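Local structure of arginine kinase (Anthopleura japonica, 4RF6) at residues H151-E154 / I155-K158; S178-D181 / E182-Q186; D78-S81 / Y82-G86; F250-L253 / C254-V257. The protein catalyses the reversible transfer of a phosphoryl group from ATP to L-arginine, yielding phosphoarginine and ADP. All blocks are in the same frame, centred on the assembly; numbering follows the deposited sequence.

All four contacts are local: each joins neighbouring residues within a helix or at a helix end, so none closes a long loop, and none nests in or crosses another. Contact 3 comes first, on the short helix 79-84 of the N-terminal family region, at the turn that leads into helix 86-96. Contact 1 follows on helix 149-163, where E156 bonds to Y174 of edge strand 172-176; contact 2 lies just after that strand, at the start of helix 182-190. Contact 4 is on helix 246-264, which packs on the same eight-stranded antiparallel sheet. Contacts 1 and 2 approach to about 6 Å between nearest atoms; contacts 3 and 4 lie about 17 Å apart at theirs.

Contact 1: residues H151-E154 / I155-K158; sequences HRLE and IEKK
E154 and K158 sit one helical turn apart with their side chains alongside, both heading the same direction from the helix. The aliphatic parts meet first, with E154 CG 3.7 Å from K158 CD, and the charged ends follow, E154 OE2 standing 3.6 Å from K158 NZ in a rather long salt bridge. The two chains reach this pairing differently: E154 has CG anti to the backbone N (chi1 -176°), whereas K158 bends repeatedly and lays its CD against the carbonyl oxygen of E154, with K158 CD 3.3 Å from E154 O. Both charged ends also hydrogen-bond to the hydroxyl of Y141, which therefore joins the pair from outside.

This is the i to i+4 pattern of an alpha-helix, here helix 149-163 in the C-terminal region of the first phosphagen kinase repeat. Its backbone bonds run regularly from I155 N to H151 O through K158 N to E154 O. I155, which is buried, adds side-chain contact to the first of these: its CG1 lies beside the backbone N (chi1 -74°) and comes to 3.2 Å from H151 O, with CD1 of the same residue at 3.5 Å from that oxygen. Beyond the segments, I155 touches H234.

L153 and E156 again lie alongside each other. L153 CD2 is 4.0 Å from E156 OE2, and a water gives one hydrogen to L153 O at 2.8 Å and another to E156 OE2. The other carboxylate oxygen, E156 OE1, bonds to the hydroxyl of Y174 on strand 172-176.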
ATOM      1  N   HIS A 151     -14.801  34.447  10.388  1.00 18.94           N
ATOM      2  CA  HIS A 151     -13.936  33.672  11.261  1.00 19.74           C
ATOM      3  C   HIS A 151     -13.447  32.375  10.612  1.00 16.95           C
ATOM      4  O   HIS A 151     -12.330  31.924  10.881  1.00 18.12           O
ATOM      5  CB  HIS A 151     -14.628  33.412  12.603  1.00 23.77           C
ATOM      6  CG  HIS A 151     -14.642  34.604  13.509  1.00 31.42           C
ATOM      7  ND1 HIS A 151     -15.336  34.627  14.702  1.00 34.92           N
ATOM      8  CD2 HIS A 151     -14.041  35.813  13.401  1.00 32.96           C
ATOM      9  CE1 HIS A 151     -15.164  35.800  15.284  1.00 36.35           C
ATOM     10  NE2 HIS A 151     -14.383  36.538  14.516  1.00 35.94           N
ATOM     11  N   ARG A 152     -14.277  31.778   9.759  1.00 15.33           N
ATOM     12  CA  ARG A 152     -13.863  30.598   9.005  1.00 17.49           C
ATOM     13  C   ARG A 152     -12.654  30.953   8.137  1.00 20.20           C
ATOM     14  O   ARG A 152     -11.714  30.164   7.993  1.00 19.94           O
ATOM     15  CB  ARG A 152     -15.018  30.083   8.134  1.00 13.38           C
ATOM     16  CG  ARG A 152     -14.717  28.773   7.411  1.00 16.70           C
ATOM     17  CD  ARG A 152     -15.852  28.365   6.464  1.00 16.75           C
ATOM     18  NE  ARG A 152     -17.022  27.867   7.186  1.00 18.95           N
ATOM     19  CZ  ARG A 152     -18.155  28.544   7.357  1.00 19.38           C
ATOM     20  NH1 ARG A 152     -18.300  29.760   6.845  1.00 21.76           N
ATOM     21  NH2 ARG A 152     -19.152  28.000   8.046  1.00 17.79           N
ATOM     22  N   LEU A 153     -12.681  32.157   7.575  1.00 17.74           N
ATOM     23  CA  LEU A 153     -11.596  32.631   6.723  1.00 20.55           C
ATOM     24  C   LEU A 153     -10.334  32.905   7.538  1.00 20.26           C
ATOM     25  O   LEU A 153      -9.215  32.613   7.098  1.00 21.10           O
ATOM     26  CB  LEU A 153     -12.043  33.882   5.964  1.00 21.10           C
ATOM     27  CG  LEU A 153     -13.098  33.591   4.904  1.00 23.33           C
ATOM     28  CD1 LEU A 153     -13.761  34.862   4.407  1.00 25.09           C
ATOM     29  CD2 LEU A 153     -12.452  32.846   3.751  1.00 25.92           C
ATOM     30  N   GLU A 154     -10.522  33.462   8.729  1.00 20.37           N
ATOM     31  CA  GLU A 154      -9.410  33.742   9.630  1.00 25.21           C
ATOM     32  C   GLU A 154      -8.772  32.440  10.107  1.00 23.30           C
ATOM     33  O   GLU A 154      -7.554  32.353  10.277  1.00 23.67           O
ATOM     34  CB  GLU A 154      -9.898  34.568  10.820  1.00 28.37           C
ATOM     35  CG  GLU A 154      -8.808  35.007  11.781  1.00 35.03           C
ATOM     36  CD  GLU A 154      -9.307  36.045  12.764  1.00 39.27           C
ATOM     37  OE1 GLU A 154      -9.742  37.127  12.315  1.00 44.30           O
ATOM     38  OE2 GLU A 154      -9.276  35.771  13.980  1.00 38.40           O
ATOM     39  N   ILE A 155      -9.608  31.427  10.321  1.00 22.41           N
ATOM     40  CA  ILE A 155      -9.132  30.105  10.722  1.00 23.45           C
ATOM     41  C   ILE A 155      -8.287  29.474   9.614  1.00 22.19           C
ATOM     42  O   ILE A 155      -7.182  29.006   9.871  1.00 21.23           O
ATOM     43  CB  ILE A 155     -10.303  29.166  11.076  1.00 22.31           C
ATOM     44  CG1 ILE A 155     -10.908  29.540  12.430  1.00 26.83           C
ATOM     45  CG2 ILE A 155      -9.842  27.716  11.107  1.00 19.18           C
ATOM     46  CD1 ILE A 155     -12.300  28.948  12.663  1.00 26.42           C
ATOM     47  N   GLU A 156      -8.815  29.463   8.391  1.00 19.65           N
ATOM     48  CA  GLU A 156      -8.082  28.922   7.249  1.00 22.29           C
ATOM     49  C   GLU A 156      -6.717  29.592   7.147  1.00 25.51           C
ATOM     50  O   GLU A 156      -5.689  28.926   6.992  1.00 23.14           O
ATOM     51  CB  GLU A 156      -8.849  29.144   5.942  1.00 22.35           C
ATOM     52  CG  GLU A 156      -8.057  28.729   4.688  1.00 20.73           C
ATOM     53  CD  GLU A 156      -8.705  29.178   3.386  1.00 23.84           C
ATOM     54  OE1 GLU A 156      -8.456  28.530   2.341  1.00 20.80           O
ATOM     55  OE2 GLU A 156      -9.451  30.181   3.402  1.00 24.95           O
ATOM     56  N   LYS A 157      -6.719  30.916   7.258  1.00 26.16           N
ATOM     57  CA  LYS A 157      -5.506  31.708   7.120  1.00 29.90           C
ATOM     58  C   LYS A 157      -4.472  31.390   8.199  1.00 29.62           C
ATOM     59  O   LYS A 157      -3.279  31.243   7.904  1.00 30.77           O
ATOM     60  CB  LYS A 157      -5.845  33.200   7.141  1.00 34.64           C
ATOM     61  CG  LYS A 157      -4.688  34.075   7.604  1.00 40.80           C
ATOM     62  CD  LYS A 157      -4.942  35.541   7.292  1.00 47.27           C
ATOM     63  CE  LYS A 157      -3.786  36.417   7.756  1.00 51.79           C
ATOM     64  NZ  LYS A 157      -3.874  37.795   7.183  1.00 54.08           N
ATOM     65  N   LYS A 158      -4.925  31.297   9.446  1.00 25.79           N
ATOM     66  CA  LYS A 158      -4.033  30.986  10.557  1.00 28.19           C
ATOM     67  C   LYS A 158      -3.465  29.583  10.422  1.00 27.11           C
ATOM     68  O   LYS A 158      -2.274  29.367  10.639  1.00 28.35           O
ATOM     69  CB  LYS A 158      -4.759  31.127  11.897  1.00 30.01           C
ATOM     70  CG  LYS A 158      -4.744  32.545  12.442  1.00 33.85           C
ATOM     71  CD  LYS A 158      -6.038  32.891  13.156  1.00 35.69           C
ATOM     72  CE  LYS A 158      -5.956  32.653  14.652  1.00 35.93           C
ATOM     73  NZ  LYS A 158      -6.697  33.728  15.389  1.00 34.92           N
TER
HETATM   74  O   HOH W   1      -8.659  32.388   4.313  1.00 23.25           O

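Contact 2: residues S178-D181 / E182-Q186; sequences SGMD and EKTRQ
D181 meets T184 through a single carboxylate oxygen, a textbook example of a helix N-cap. From CB, which lies next to the first amide of the helix, the side chain turns so that CG sits between the backbone N and the carbonyl carbon (chi1 55°), and the carboxylate folds back over the turn. At the tip OD1 takes two hydrogen bonds. T184 N reaches D181 OD1 at 2.9 Å, nearly in line with the C-O bond, while T184 OG1 gives its hydrogen to D181 OD1 at 2.7 Å on the syn side, 26° out of the carboxylate plane. OD2 stays farther off, 3.9 Å from T184 OG1. Behind the cap, D181 O accepts from R185 N at 3.1 Å, the first i to i+4 bond of the helix.

M180 packs beside this turn. Its CG lies 3.9 Å from T184 CB, and M180 SD is 3.7 Å from R185 CA. R185 NE forms a salt bridge with E182 OE1 whose hydrogen bond is weak.

Residues 178-181 form the surface loop from edge strand 172-176 into helix 182-190, whose first residues are 182-186; M180 and R185 both touch L194 in the loop beyond that helix.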
ATOM      1  N   SER A 178     -11.801  26.621  -2.727  1.00 26.53           N
ATOM      2  CA  SER A 178     -12.171  27.790  -3.512  0.61 26.67           C
ATOM      3  C   SER A 178     -11.072  28.125  -4.515  1.00 27.58           C
ATOM      4  O   SER A 178      -9.939  28.422  -4.127  1.00 27.63           O
ATOM      5  CB  SER A 178     -12.422  28.981  -2.587  0.61 27.10           C
ATOM      6  OG  SER A 178     -13.418  28.668  -1.629  0.61 26.27           O
ATOM      7  N   GLY A 179     -11.407  28.076  -5.801  1.00 27.15           N
ATOM      8  CA  GLY A 179     -10.445  28.376  -6.846  1.00 30.56           C
ATOM      9  C   GLY A 179      -9.706  27.150  -7.355  1.00 33.11           C
ATOM     10  O   GLY A 179      -8.861  27.254  -8.243  1.00 33.50           O
ATOM     11  N   MET A 180     -10.020  25.983  -6.796  1.00 33.91           N
ATOM     12  CA  MET A 180      -9.344  24.751  -7.205  1.00 35.63           C
ATOM     13  C   MET A 180      -9.680  24.383  -8.649  1.00 38.43           C
ATOM     14  O   MET A 180     -10.855  24.250  -9.003  1.00 37.23           O
ATOM     15  CB  MET A 180      -9.702  23.594  -6.272  1.00 34.44           C
ATOM     16  CG  MET A 180      -9.028  22.276  -6.638  1.00 31.60           C
ATOM     17  SD  MET A 180      -9.635  20.885  -5.656  1.00 31.48           S
ATOM     18  CE  MET A 180      -9.017  21.333  -4.038  1.00 27.52           C
ATOM     19  N   ASP A 181      -8.653  24.219  -9.482  1.00 42.23           N
ATOM     20  CA  ASP A 181      -8.876  23.830 -10.875  1.00 46.36           C
ATOM     21  C   ASP A 181      -9.185  22.336 -11.009  1.00 47.23           C
ATOM     22  O   ASP A 181      -8.990  21.564 -10.063  1.00 46.86           O
ATOM     23  CB  ASP A 181      -7.705  24.259 -11.776  1.00 47.58           C
ATOM     24  CG  ASP A 181      -6.362  23.734 -11.297  1.00 48.96           C
ATOM     25  OD1 ASP A 181      -6.302  22.598 -10.792  1.00 50.47           O
ATOM     26  OD2 ASP A 181      -5.355  24.460 -11.441  1.00 48.83           O
ATOM     27  N   GLU A 182      -9.675  21.942 -12.182  1.00 47.29           N
ATOM     28  CA  GLU A 182     -10.085  20.561 -12.427  1.00 48.59           C
ATOM     29  C   GLU A 182      -8.930  19.572 -12.296  1.00 46.98           C
ATOM     30  O   GLU A 182      -9.097  18.472 -11.762  1.00 48.73           O
ATOM     31  CB  GLU A 182     -10.733  20.431 -13.810  1.00 52.61           C
ATOM     32  CG  GLU A 182     -10.947  18.992 -14.282  1.00 55.25           C
ATOM     33  CD  GLU A 182     -11.912  18.202 -13.405  1.00 58.30           C
ATOM     34  OE1 GLU A 182     -12.651  18.820 -12.607  1.00 59.82           O
ATOM     35  OE2 GLU A 182     -11.933  16.956 -13.518  1.00 59.20           O
ATOM     36  N   LYS A 183      -7.761  19.972 -12.783  1.00 45.15           N
ATOM     37  CA  LYS A 183      -6.573  19.130 -12.729  1.00 46.15           C
ATOM     38  C   LYS A 183      -6.241  18.719 -11.293  1.00 44.94           C
ATOM     39  O   LYS A 183      -6.003  17.544 -11.010  1.00 43.21           O
ATOM     40  CB  LYS A 183      -5.386  19.866 -13.350  1.00 50.01           C
ATOM     41  CG  LYS A 183      -4.097  19.070 -13.338  1.00 53.77           C
ATOM     42  CD  LYS A 183      -2.987  19.822 -14.047  1.00 56.50           C
ATOM     43  CE  LYS A 183      -1.712  19.001 -14.098  1.00 58.86           C
ATOM     44  NZ  LYS A 183      -0.564  19.821 -14.570  1.00 60.07           N
ATOM     45  N   THR A 184      -6.239  19.701 -10.394  1.00 44.83           N
ATOM     46  CA  THR A 184      -5.936  19.477  -8.981  1.00 42.81           C
ATOM     47  C   THR A 184      -6.995  18.609  -8.312  1.00 40.70           C
ATOM     48  O   THR A 184      -6.676  17.706  -7.532  1.00 40.24           O
ATOM     49  CB  THR A 184      -5.829  20.807  -8.217  1.00 41.65           C
ATOM     50  OG1 THR A 184      -4.781  21.603  -8.786  1.00 42.63           O
ATOM     51  CG2 THR A 184      -5.535  20.570  -6.740  1.00 38.93           C
ATOM     52  N   ARG A 185      -8.255  18.904  -8.618  1.00 41.48           N
ATOM     53  CA  ARG A 185      -9.385  18.144  -8.104  1.00 42.94           C
ATOM     54  C   ARG A 185      -9.201  16.667  -8.450  1.00 41.26           C
ATOM     55  O   ARG A 185      -9.324  15.792  -7.586  1.00 37.07           O
ATOM     56  CB  ARG A 185     -10.685  18.677  -8.714  1.00 44.46           C
ATOM     57  CG  ARG A 185     -11.948  18.378  -7.915  1.00 48.17           C
ATOM     58  CD  ARG A 185     -13.184  18.395  -8.814  1.00 52.02           C
ATOM     59  NE  ARG A 185     -13.178  17.261  -9.735  1.00 56.14           N
ATOM     60  CZ  ARG A 185     -13.827  16.117  -9.525  1.00 56.13           C
ATOM     61  NH1 ARG A 185     -14.555  15.949  -8.428  1.00 54.59           N
ATOM     62  NH2 ARG A 185     -13.752  15.140 -10.419  1.00 56.67           N
ATOM     63  N   GLN A 186      -8.882  16.408  -9.716  1.00 41.44           N
ATOM     64  CA  GLN A 186      -8.666  15.051 -10.210  1.00 42.00           C
ATOM     65  C   GLN A 186      -7.567  14.333  -9.432  1.00 37.84           C
ATOM     66  O   GLN A 186      -7.718  13.172  -9.041  1.00 37.43           O
ATOM     67  CB  GLN A 186      -8.293  15.093 -11.695  1.00 45.74           C
ATOM     68  CG  GLN A 186      -8.450  13.753 -12.384  1.00 48.31           C
ATOM     69  CD  GLN A 186      -9.752  13.073 -12.004  1.00 48.96           C
ATOM     70  OE1 GLN A 186     -10.837  13.575 -12.302  1.00 49.26           O
ATOM     71  NE2 GLN A 186      -9.650  11.938 -11.322  1.00 48.14           N
TER

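Contact 3: residues D78-S81 / Y82-G86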
ATOM      1  N   ASP A  78     -21.255  25.845  19.267  1.00 16.76           N
ATOM      2  CA  ASP A  78     -20.119  26.436  19.964  1.00 18.11           C
ATOM      3  C   ASP A  78     -19.884  25.719  21.283  1.00 19.61           C
ATOM      4  O   ASP A  78     -20.663  24.837  21.661  1.00 21.93           O
ATOM      5  CB  ASP A  78     -20.316  27.949  20.189  1.00 15.92           C
ATOM      6  CG  ASP A  78     -21.622  28.282  20.902  1.00 20.67           C
ATOM      7  OD1 ASP A  78     -22.241  27.377  21.494  1.00 26.07           O
ATOM      8  OD2 ASP A  78     -22.030  29.467  20.877  1.00 20.93           O
ATOM      9  N   GLU A  79     -18.815  26.099  21.979  1.00 17.73           N
ATOM     10  CA  GLU A  79     -18.477  25.507  23.267  1.00 23.83           C
ATOM     11  C   GLU A  79     -19.591  25.742  24.280  1.00 21.30           C
ATOM     12  O   GLU A  79     -19.939  24.850  25.056  1.00 21.60           O
ATOM     13  CB  GLU A  79     -17.175  26.112  23.794  1.00 26.58           C
ATOM     14  CG  GLU A  79     -16.908  25.853  25.273  1.00 29.66           C
ATOM     15  CD  GLU A  79     -15.491  26.223  25.679  1.00 36.73           C
ATOM     16  OE1 GLU A  79     -15.041  25.781  26.758  1.00 37.01           O
ATOM     17  OE2 GLU A  79     -14.830  26.955  24.913  1.00 41.48           O
ATOM     18  N   GLU A  80     -20.148  26.950  24.262  1.00 22.74           N
ATOM     19  CA  GLU A  80     -21.189  27.328  25.212  1.00 25.38           C
ATOM     20  C   GLU A  80     -22.412  26.421  25.091  1.00 22.34           C
ATOM     21  O   GLU A  80     -23.089  26.145  26.086  1.00 21.42           O
ATOM     22  CB  GLU A  80     -21.591  28.791  25.013  1.00 28.17           C
ATOM     23  CG  GLU A  80     -22.635  29.289  25.999  1.00 27.48           C
ATOM     24  CD  GLU A  80     -23.009  30.742  25.776  1.00 29.21           C
ATOM     25  OE1 GLU A  80     -23.953  31.212  26.440  1.00 30.92           O
ATOM     26  OE2 GLU A  80     -22.363  31.412  24.942  1.00 30.33           O
ATOM     27  N   SER A  81     -22.689  25.960  23.874  1.00 19.56           N
ATOM     28  CA  SER A  81     -23.803  25.043  23.628  1.00 22.27           C
ATOM     29  C   SER A  81     -23.746  23.806  24.529  1.00 24.06           C
ATOM     30  O   SER A  81     -24.778  23.319  24.999  1.00 23.26           O
ATOM     31  CB  SER A  81     -23.833  24.612  22.158  1.00 20.63           C
ATOM     32  OG  SER A  81     -24.190  25.685  21.320  1.00 21.38           O
ATOM     33  N   TYR A  82     -22.540  23.301  24.771  1.00 22.93           N
ATOM     34  CA  TYR A  82     -22.385  22.103  25.588  1.00 22.64           C
ATOM     35  C   TYR A  82     -22.826  22.318  27.035  1.00 25.53           C
ATOM     36  O   TYR A  82     -23.193  21.366  27.732  1.00 23.34           O
ATOM     37  CB  TYR A  82     -20.944  21.604  25.546  1.00 21.97           C
ATOM     38  CG  TYR A  82     -20.638  20.752  24.338  1.00 23.46           C
ATOM     39  CD1 TYR A  82     -21.177  19.477  24.214  1.00 22.03           C
ATOM     40  CD2 TYR A  82     -19.809  21.219  23.325  1.00 22.20           C
ATOM     41  CE1 TYR A  82     -20.896  18.690  23.117  1.00 21.18           C
ATOM     42  CE2 TYR A  82     -19.516  20.440  22.233  1.00 19.57           C
ATOM     43  CZ  TYR A  82     -20.068  19.181  22.128  1.00 22.08           C
ATOM     44  OH  TYR A  82     -19.781  18.403  21.029  1.00 21.50           O
ATOM     45  N   THR A  83     -22.787  23.569  27.479  1.00 23.14           N
ATOM     46  CA  THR A  83     -23.187  23.902  28.844  1.00 26.40           C
ATOM     47  C   THR A  83     -24.603  24.453  28.890  1.00 25.24           C
ATOM     48  O   THR A  83     -25.419  24.021  29.709  1.00 23.27           O
ATOM     49  CB  THR A  83     -22.228  24.916  29.471  1.00 28.50           C
ATOM     50  OG1 THR A  83     -20.944  24.299  29.642  1.00 28.38           O
ATOM     51  CG2 THR A  83     -22.744  25.388  30.828  1.00 33.31           C
ATOM     52  N   LEU A  84     -24.895  25.412  28.017  1.00 25.63           N
ATOM     53  CA  LEU A  84     -26.206  26.054  28.029  1.00 25.41           C
ATOM     54  C   LEU A  84     -27.294  25.026  27.725  1.00 25.08           C
ATOM     55  O   LEU A  84     -28.388  25.082  28.295  1.00 24.20           O
ATOM     56  CB  LEU A  84     -26.266  27.223  27.042  1.00 23.94           C
ATOM     57  CG  LEU A  84     -27.451  28.184  27.186  1.00 23.87           C
ATOM     58  CD1 LEU A  84     -27.373  28.977  28.487  1.00 22.69           C
ATOM     59  CD2 LEU A  84     -27.557  29.134  25.995  1.00 23.69           C
ATOM     60  N   PHE A  85     -26.978  24.080  26.843  1.00 24.41           N
ATOM     61  CA  PHE A  85     -27.894  22.993  26.517  1.00 24.57           C
ATOM     62  C   PHE A  85     -27.408  21.683  27.138  1.00 25.14           C
ATOM     63  O   PHE A  85     -27.647  20.598  26.602  1.00 24.66           O
ATOM     64  CB  PHE A  85     -28.051  22.862  25.001  1.00 23.52           C
ATOM     65  CG  PHE A  85     -28.407  24.158  24.320  1.00 26.69           C
ATOM     66  CD1 PHE A  85     -29.594  24.811  24.624  1.00 26.08           C
ATOM     67  CD2 PHE A  85     -27.552  24.726  23.387  1.00 24.12           C
ATOM     68  CE1 PHE A  85     -29.924  26.006  24.004  1.00 25.95           C
ATOM     69  CE2 PHE A  85     -27.873  25.920  22.762  1.00 26.25           C
ATOM     70  CZ  PHE A  85     -29.059  26.561  23.070  1.00 26.97           C
ATOM     71  N   GLY A  86     -26.723  21.809  28.272  1.00 24.93           N
ATOM     72  CA  GLY A  86     -26.223  20.672  29.042  1.00 25.65           C
ATOM     73  C   GLY A  86     -27.187  19.531  29.332  1.00 25.47           C
ATOM     74  O   GLY A  86     -26.839  18.365  29.139  1.00 27.69           O
TER
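Y82 opens the second segment by bonding its N to E79 O at 3.0 Å, with the donor above the carbonyl plane. Its ring meets that same carbonyl oxygen at an edge, near the ring plane, and lies about 6 Å, between side chains, from C278, a probable substrate-binding residue.

T83 and L84 share one acceptor. T83 N reaches E80 O at 2.9 Å from above the carbonyl plane, whereas L84 N comes in almost in line with the carbonyl at 2.7 Å, so E80 O accepts an i to i+3 and an i to i+4 bond at once. The side chains of L84 and E80 lie alongside each other.

F85 N donates to S81 O at 3.0 Å. With CG beside the backbone N (chi1 -52°), its ring lies near S81: F85 CD2 is 3.9 Å from S81 CB, and S81 OG lies at the ring edge, in plane. C60 of helix 57-66 touches both S81 and F85. G86 follows, bonding to T83 O as helix 86-96 begins.

The polar bonds divide into inward and outward sets. S81 N and S81 OG both bond to D78 OD1, the N-cap oxygen, from opposite faces of the carboxylate, which probably fixes the start of the helix, while the outward bonds of Y82 OH to T276 O and of E80 OE2 to K52 N tie it to its surroundings.

Contact 4: residues F250-L253 / C254-V257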
ATOM      1  N   PHE A 250       2.015   8.006  14.879  1.00 23.24           N
ATOM      2  CA  PHE A 250       1.583   8.852  15.983  1.00 26.39           C
ATOM      3  C   PHE A 250       2.588   9.963  16.249  1.00 29.06           C
ATOM      4  O   PHE A 250       2.212  11.083  16.608  1.00 29.60           O
ATOM      5  CB  PHE A 250       1.365   8.019  17.247  1.00 24.54           C
ATOM      6  CG  PHE A 250       0.717   8.783  18.371  1.00 24.22           C
ATOM      7  CD1 PHE A 250      -0.481   9.457  18.167  1.00 22.36           C
ATOM      8  CD2 PHE A 250       1.298   8.819  19.631  1.00 26.18           C
ATOM      9  CE1 PHE A 250      -1.084  10.166  19.199  1.00 24.18           C
ATOM     10  CE2 PHE A 250       0.704   9.520  20.673  1.00 27.22           C
ATOM     11  CZ  PHE A 250      -0.492  10.195  20.456  1.00 26.69           C
ATOM     12  N   SER A 251       3.869   9.650  16.072  1.00 28.11           N
ATOM     13  CA  SER A 251       4.927  10.649  16.208  1.00 30.24           C
ATOM     14  C   SER A 251       4.723  11.795  15.215  1.00 26.20           C
ATOM     15  O   SER A 251       4.760  12.969  15.592  1.00 24.45           O
ATOM     16  CB  SER A 251       6.302  10.000  16.003  1.00 31.82           C
ATOM     17  OG  SER A 251       7.331  10.965  16.011  1.00 33.92           O
ATOM     18  N   ARG A 252       4.509  11.438  13.949  1.00 22.03           N
ATOM     19  CA  ARG A 252       4.262  12.403  12.883  1.00 23.05           C
ATOM     20  C   ARG A 252       3.001  13.216  13.174  1.00 25.01           C
ATOM     21  O   ARG A 252       2.982  14.439  12.995  1.00 27.49           O
ATOM     22  CB  ARG A 252       4.152  11.676  11.535  1.00 23.15           C
ATOM     23  CG  ARG A 252       3.879  12.577  10.333  1.00 23.34           C
ATOM     24  CD  ARG A 252       4.127  11.846   9.014  1.00 25.21           C
ATOM     25  NE  ARG A 252       3.248  10.689   8.845  1.00 27.97           N
ATOM     26  CZ  ARG A 252       3.655   9.421   8.875  1.00 28.96           C
ATOM     27  NH1 ARG A 252       4.935   9.131   9.062  1.00 29.23           N
ATOM     28  NH2 ARG A 252       2.779   8.440   8.709  1.00 30.42           N
ATOM     29  N   LEU A 253       1.954  12.536  13.640  1.00 23.62           N
ATOM     30  CA  LEU A 253       0.714  13.215  14.007  1.00 25.19           C
ATOM     31  C   LEU A 253       0.973  14.252  15.093  1.00 26.40           C
ATOM     32  O   LEU A 253       0.617  15.428  14.946  1.00 27.84           O
ATOM     33  CB  LEU A 253      -0.338  12.217  14.494  1.00 23.51           C
ATOM     34  CG  LEU A 253      -1.666  12.855  14.906  1.00 23.72           C
ATOM     35  CD1 LEU A 253      -2.292  13.579  13.727  1.00 23.11           C
ATOM     36  CD2 LEU A 253      -2.635  11.828  15.478  1.00 24.82           C
ATOM     37  N   CYS A 254       1.602  13.807  16.178  1.00 21.56           N
ATOM     38  CA  CYS A 254       1.866  14.674  17.320  1.00 23.11           C
ATOM     39  C   CYS A 254       2.705  15.888  16.945  1.00 24.71           C
ATOM     40  O   CYS A 254       2.385  17.014  17.336  1.00 23.90           O
ATOM     41  CB  CYS A 254       2.534  13.884  18.441  1.00 23.92           C
ATOM     42  SG  CYS A 254       1.373  12.801  19.296  1.00 29.18           S
ATOM     43  N   ARG A 255       3.767  15.654  16.179  1.00 26.73           N
ATOM     44  CA  ARG A 255       4.636  16.732  15.712  1.00 30.16           C
ATOM     45  C   ARG A 255       3.835  17.871  15.083  1.00 30.61           C
ATOM     46  O   ARG A 255       4.040  19.041  15.405  1.00 31.16           O
ATOM     47  CB  ARG A 255       5.669  16.194  14.718  1.00 33.81           C
ATOM     48  CG  ARG A 255       7.097  16.155  15.257  1.00 39.97           C
ATOM     49  CD  ARG A 255       7.840  14.918  14.771  1.00 42.54           C
ATOM     50  NE  ARG A 255       7.757  14.773  13.320  1.00 43.56           N
ATOM     51  CZ  ARG A 255       7.778  13.607  12.682  1.00 44.24           C
ATOM     52  NH1 ARG A 255       7.882  12.474  13.364  1.00 44.71           N
ATOM     53  NH2 ARG A 255       7.688  13.574  11.362  1.00 43.70           N
ATOM     54  N   ALA A 256       2.898  17.521  14.206  1.00 27.14           N
ATOM     55  CA  ALA A 256       2.087  18.528  13.523  1.00 26.85           C
ATOM     56  C   ALA A 256       1.059  19.180  14.446  1.00 25.84           C
ATOM     57  O   ALA A 256       0.889  20.402  14.426  1.00 25.33           O
ATOM     58  CB  ALA A 256       1.402  17.927  12.313  1.00 22.57           C
ATOM     59  N   VAL A 257       0.362  18.362  15.233  1.00 23.42           N
ATOM     60  CA  VAL A 257      -0.717  18.852  16.087  1.00 24.86           C
ATOM     61  C   VAL A 257      -0.189  19.768  17.192  1.00 28.19           C
ATOM     62  O   VAL A 257      -0.763  20.826  17.467  1.00 29.66           O
ATOM     63  CB  VAL A 257      -1.535  17.691  16.697  1.00 24.16           C
ATOM     64  CG1 VAL A 257      -2.560  18.223  17.693  1.00 18.54           C
ATOM     65  CG2 VAL A 257      -2.233  16.887  15.595  1.00 24.15           C
TER
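C254 N donates to F250 O at 2.8 Å and R255 N to S251 O at 2.9 Å, both nearly straight, the backbone core of this turn. R255 then bends back over the helix, and its NH1 makes a weak bond to S251 OG at 3.1 Å, the hydroxyl lying at the edge of the guanidinium. R252 CA lies under one face of that guanidinium, 3.6 Å from its plane and nearer the rim than the middle. The other terminal nitrogen, R255 NH2, forms a salt bridge with D169. R252 NH2 has its own salt bridge, to E241, and the two guanidinium planes stand 77° apart.

All this lies on helix 246-264, which packs against the antiparallel sheet of the phosphagen kinase catalytic domain. On its buried side C254 SG sits over the face of the F250 ring, 3.5 Å from the centroid and 17° off the ring normal, a cysteine sulfur-aromatic contact; F250 reaches it with CG anti to the backbone N (chi1 -171°). L253 and V257 run side by side, L253 CD1 touching V257 CG2 at 3.8 Å. Both pack against strands 127-136 and 235-242, L253 touching I132, a predicted ATP-binding residue, while F250 also meets helix 344-370.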